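Local coordinates for protein Ifi204 (PDB 5YZW) that probably senses DNA in innate immunity, its HIN domain recognising the nucleic acid through tandem OB folds, at residues Lys11-Leu16 with Val37-Glu42; Arg45-Asp50 with Asn72-Ile77. All blocks are in the same frame, centred on the assembly; numbering follows the deposited sequence.

Contact 1 (Lys11-Leu16 with Val37-Glu42)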
# COMPACT_ATOMS: atom_id res chain seq x y z
N LYS A 11 12.98 -2.89 15.03
CA LYS A 11 13.01 -3.81 13.90
C LYS A 11 13.94 -3.24 12.83
O LYS A 11 13.78 -2.09 12.42
CB LYS A 11 11.62 -4.04 13.28
CG LYS A 11 11.56 -5.22 12.27
CD LYS A 11 10.19 -5.33 11.49
CE LYS A 11 9.04 -5.50 12.45
NZ LYS A 11 9.23 -6.71 13.31
N GLN A 12 14.88 -4.06 12.37
CA GLN A 12 15.90 -3.63 11.43
C GLN A 12 15.51 -4.11 10.05
O GLN A 12 15.43 -5.32 9.82
CB GLN A 12 17.29 -4.19 11.79
CG GLN A 12 18.11 -3.31 12.69
CD GLN A 12 19.52 -3.85 12.89
OE1 GLN A 12 20.00 -4.66 12.09
NE2 GLN A 12 20.19 -3.38 13.95
N VAL A 13 15.27 -3.17 9.12
CA VAL A 13 14.71 -3.52 7.82
C VAL A 13 15.42 -2.79 6.69
O VAL A 13 16.03 -1.73 6.87
CB VAL A 13 13.18 -3.25 7.74
CG1 VAL A 13 12.44 -4.01 8.81
CG2 VAL A 13 12.88 -1.75 7.87
N MET A 14 15.31 -3.37 5.50
CA MET A 14 15.64 -2.67 4.27
C MET A 14 14.37 -2.15 3.62
O MET A 14 13.39 -2.88 3.49
CB MET A 14 16.39 -3.57 3.29
CG MET A 14 16.98 -2.75 2.15
SD MET A 14 17.80 -3.70 0.87
CE MET A 14 19.48 -3.80 1.51
N VAL A 15 14.38 -0.88 3.23
CA VAL A 15 13.29 -0.27 2.47
C VAL A 15 13.30 -0.82 1.05
O VAL A 15 14.30 -0.73 0.34
CB VAL A 15 13.44 1.26 2.45
CG1 VAL A 15 12.28 1.89 1.67
CG2 VAL A 15 13.52 1.80 3.88
N LEU A 16 12.16 -1.39 0.62
CA LEU A 16 12.03 -1.93 -0.73
C LEU A 16 11.37 -0.96 -1.70
O LEU A 16 11.88 -0.75 -2.81
CB LEU A 16 11.24 -3.24 -0.69
CG LEU A 16 11.86 -4.34 0.18
CD1 LEU A 16 11.18 -5.67 -0.08
CD2 LEU A 16 13.35 -4.47 -0.04
N VAL A 37 8.84 -2.87 3.40
CA VAL A 37 10.17 -3.08 3.99
C VAL A 37 10.34 -4.56 4.28
O VAL A 37 9.38 -5.34 4.22
CB VAL A 37 10.41 -2.26 5.27
CG1 VAL A 37 10.25 -0.77 5.03
CG2 VAL A 37 9.54 -2.75 6.43
N ALA A 38 11.58 -4.96 4.59
CA ALA A 38 11.85 -6.37 4.79
C ALA A 38 12.96 -6.58 5.81
O ALA A 38 13.98 -5.88 5.78
CB ALA A 38 12.26 -7.04 3.47
N THR A 39 12.75 -7.55 6.70
CA THR A 39 13.86 -8.20 7.41
C THR A 39 14.46 -9.23 6.46
O THR A 39 14.08 -9.32 5.29
CB THR A 39 13.40 -8.86 8.70
OG1 THR A 39 12.48 -9.91 8.39
CG2 THR A 39 12.76 -7.86 9.66
N GLU A 40 15.41 -10.03 6.95
CA GLU A 40 15.96 -11.08 6.10
C GLU A 40 14.96 -12.20 5.79
O GLU A 40 15.13 -12.90 4.79
CB GLU A 40 17.23 -11.67 6.76
CG GLU A 40 18.22 -10.57 7.13
CD GLU A 40 19.67 -11.05 7.25
OE1 GLU A 40 20.31 -11.35 6.21
OE2 GLU A 40 20.17 -11.11 8.40
N THR A 41 13.90 -12.36 6.60
CA THR A 41 12.94 -13.44 6.34
C THR A 41 11.49 -13.01 6.10
O THR A 41 10.69 -13.84 5.66
CB THR A 41 12.97 -14.46 7.49
OG1 THR A 41 12.56 -13.82 8.70
CG2 THR A 41 14.37 -15.03 7.67
N GLU A 42 11.13 -11.76 6.38
CA GLU A 42 9.73 -11.33 6.27
C GLU A 42 9.67 -9.94 5.65
O GLU A 42 10.63 -9.18 5.70
CB GLU A 42 9.03 -11.28 7.63
CG GLU A 42 8.83 -12.61 8.32
CD GLU A 42 8.24 -12.43 9.70
OE1 GLU A 42 8.96 -11.92 10.60
OE2 GLU A 42 7.04 -12.76 9.88

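Contact 2 (Arg45-Asp50 with Asn72-Ile77)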
# COMPACT_ATOMS: atom_id res chain seq x y z
N ARG A 45 4.26 -4.23 5.42
CA ARG A 45 3.66 -3.04 4.82
C ARG A 45 3.53 -1.97 5.90
O ARG A 45 2.99 -2.23 6.97
CB ARG A 45 2.31 -3.39 4.19
CG ARG A 45 2.48 -3.90 2.79
CD ARG A 45 1.28 -4.74 2.33
NE ARG A 45 1.56 -5.37 1.04
CZ ARG A 45 0.63 -5.83 0.21
NH1 ARG A 45 -0.66 -5.72 0.52
NH2 ARG A 45 0.99 -6.39 -0.94
N VAL A 46 4.07 -0.79 5.62
CA VAL A 46 4.26 0.27 6.60
C VAL A 46 3.42 1.47 6.20
O VAL A 46 3.46 1.91 5.04
CB VAL A 46 5.74 0.68 6.71
CG1 VAL A 46 5.92 1.77 7.77
CG2 VAL A 46 6.60 -0.54 7.04
N LYS A 47 2.72 2.04 7.18
CA LYS A 47 2.05 3.32 7.06
C LYS A 47 2.81 4.35 7.89
O LYS A 47 2.93 4.20 9.11
CB LYS A 47 0.61 3.21 7.55
CG LYS A 47 -0.35 2.61 6.53
CD LYS A 47 -1.66 2.17 7.19
CE LYS A 47 -2.72 1.75 6.16
NZ LYS A 47 -3.98 1.41 6.85
N VAL A 48 3.34 5.36 7.22
CA VAL A 48 4.17 6.39 7.83
C VAL A 48 3.34 7.66 7.91
O VAL A 48 3.02 8.27 6.88
CB VAL A 48 5.46 6.62 7.04
CG1 VAL A 48 6.27 7.75 7.67
CG2 VAL A 48 6.27 5.31 6.99
N PHE A 49 2.96 8.04 9.14
CA PHE A 49 2.12 9.22 9.35
C PHE A 49 2.89 10.48 9.73
O PHE A 49 2.28 11.55 9.83
CB PHE A 49 1.06 8.92 10.42
CG PHE A 49 0.09 7.85 10.01
CD1 PHE A 49 -0.91 8.11 9.08
CD2 PHE A 49 0.18 6.57 10.54
CE1 PHE A 49 -1.81 7.13 8.69
CE2 PHE A 49 -0.71 5.59 10.16
CZ PHE A 49 -1.71 5.87 9.23
N ASP A 50 4.21 10.40 9.94
CA ASP A 50 5.08 11.57 10.05
C ASP A 50 5.92 11.63 8.78
O ASP A 50 6.96 10.97 8.67
CB ASP A 50 5.98 11.49 11.29
CG ASP A 50 6.73 12.79 11.56
OD1 ASP A 50 6.80 13.66 10.66
OD2 ASP A 50 7.28 12.93 12.67
N ASN A 72 -4.49 -3.59 11.44
CA ASN A 72 -5.06 -4.02 10.16
C ASN A 72 -4.00 -4.61 9.23
O ASN A 72 -4.10 -4.49 8.01
CB ASN A 72 -5.78 -2.86 9.48
CG ASN A 72 -6.94 -2.34 10.29
OD1 ASN A 72 -7.69 -3.11 10.90
ND2 ASN A 72 -7.10 -1.02 10.31
N GLY A 73 -2.97 -5.27 9.78
CA GLY A 73 -1.96 -5.86 8.92
C GLY A 73 -0.88 -4.91 8.47
O GLY A 73 -0.03 -5.31 7.66
N PHE A 74 -0.87 -3.68 8.95
CA PHE A 74 0.18 -2.72 8.65
C PHE A 74 1.01 -2.43 9.89
O PHE A 74 0.55 -2.59 11.03
CB PHE A 74 -0.40 -1.40 8.12
CG PHE A 74 -1.11 -1.54 6.79
CD1 PHE A 74 -2.43 -1.95 6.74
CD2 PHE A 74 -0.45 -1.24 5.61
CE1 PHE A 74 -3.11 -2.06 5.50
CE2 PHE A 74 -1.10 -1.36 4.38
CZ PHE A 74 -2.43 -1.78 4.34
N LEU A 75 2.23 -1.97 9.66
CA LEU A 75 3.06 -1.39 10.71
C LEU A 75 2.91 0.12 10.63
O LEU A 75 3.16 0.72 9.57
CB LEU A 75 4.54 -1.77 10.56
CG LEU A 75 4.96 -3.23 10.60
CD1 LEU A 75 6.48 -3.32 10.80
CD2 LEU A 75 4.23 -4.00 11.69
N GLU A 76 2.49 0.73 11.73
CA GLU A 76 2.20 2.16 11.74
C GLU A 76 3.30 2.91 12.50
O GLU A 76 3.69 2.50 13.59
CB GLU A 76 0.82 2.43 12.35
CG GLU A 76 -0.34 1.91 11.48
CD GLU A 76 -1.71 2.39 11.93
OE1 GLU A 76 -2.68 2.26 11.13
OE2 GLU A 76 -1.84 2.86 13.08
N ILE A 77 3.79 4.00 11.90
CA ILE A 77 4.82 4.87 12.46
C ILE A 77 4.24 6.27 12.57
O ILE A 77 3.83 6.86 11.57
CB ILE A 77 6.07 4.90 11.57
CG1 ILE A 77 6.64 3.49 11.38
CG2 ILE A 77 7.10 5.85 12.16
CD1 ILE A 77 7.85 3.43 10.48
O HOH W 1 2.71 -5.57 7.40
O HOH W 2 -3.42 0.40 9.52

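Contact 1 (Lys11-Leu16 with Val37-Glu42)
Strands 11-25 and 30-38 form an antiparallel hairpin, and M14 and A38 pair near its open end. Their backbones exchange two hydrogen bonds: M14 N gives to A38 O at 2.9 Å and nearly straight (161°), while A38 N returns to M14 O at 3.0 Å and a more bent 138°. One step along, V15 faces V37 as a non-hydrogen-bonded pair. V37 presses its branched CB against V13 CG2 at 3.6 Å, and F44 and V46 of the next strand cover it further. L16 CD1 meets A38 CB at 4.0 Å, on the side where helix 96-103 lies. Beyond A38 the chain turns away. T39 sets OG1 between its own backbone N and carbonyl carbon (chi1 63°), where it accepts from E42 N at 3.0 Å and weakly from T41 N; CG2 reaches Q12 O at 3.7 Å and K11 CG at 3.9 Å, the T39 and K11 side chains crossing at about a right angle. With alanine at T39, E42 N would probably lose its side-chain acceptor, and the spot beside K11 CG would lose its methyl. Antiparallel pairing that ends in an ST motif is how this hairpin of the first OB-like barrel passes into strand 43-48.

Contact 2 (Arg45-Asp50 with Asn72-Ile77)
K47 lays its extended chain over one face of the F74 ring. CE sits 3.6 Å from the ring centroid, only 6° off the normal, a CH-pi contact; NZ, at 4.0 Å from the same centroid, adds a cation-pi interaction. The ammonium also donates to H187 ND1, and a water bridges it to E76, accepting from K47 NZ at 2.9 Å and donating to E76 OE1. K47 NZ and E76 OE1 themselves stay 4.6 Å apart, beyond a salt bridge. E76 in turn brings CG and CD to the edge of the F49 ring, CD 3.8 Å from F49 CE2, with carboxylate and ring planes 82° apart. On the face of the sheet opposite K47 and E76, V46 CG1 packs on I77 CD1 at 3.7 Å.

Beneath these side chains, the parallel strands are stitched by L75 N to R45 O, K47 N to L75 O, I77 N to K47 O and F49 N to I77 O, the last at 2.8 Å. At the start of the pairing a second water links R45 N to G73 O. Strand 43-48 also pairs with 30-38, and 74-77 with 62-71, so this parallel pairing closes the otherwise antiparallel barrel, as in the OB fold.

Strand 30-38 leads through the turn at 39-42 into strand 43-48, so contact 1 and contact 2 are successive joins in one curled sheet, with centres 14 Å apart. They meet where V37 CG2 packs on V46 CG2 at 3.7 Å. Both are partly buried, but contact 2 lies closer to the centre of the chain (9 Å against 16 Å) and covers more surface, 576 against 354 Å². Contact 1 is antiparallel, short and largely aliphatic, fading into an exposed turn. Contact 2 is parallel, with twice as many direct backbone bonds, and its polar and aromatic face looks toward the second half of the chain, where H187 and F119 lie.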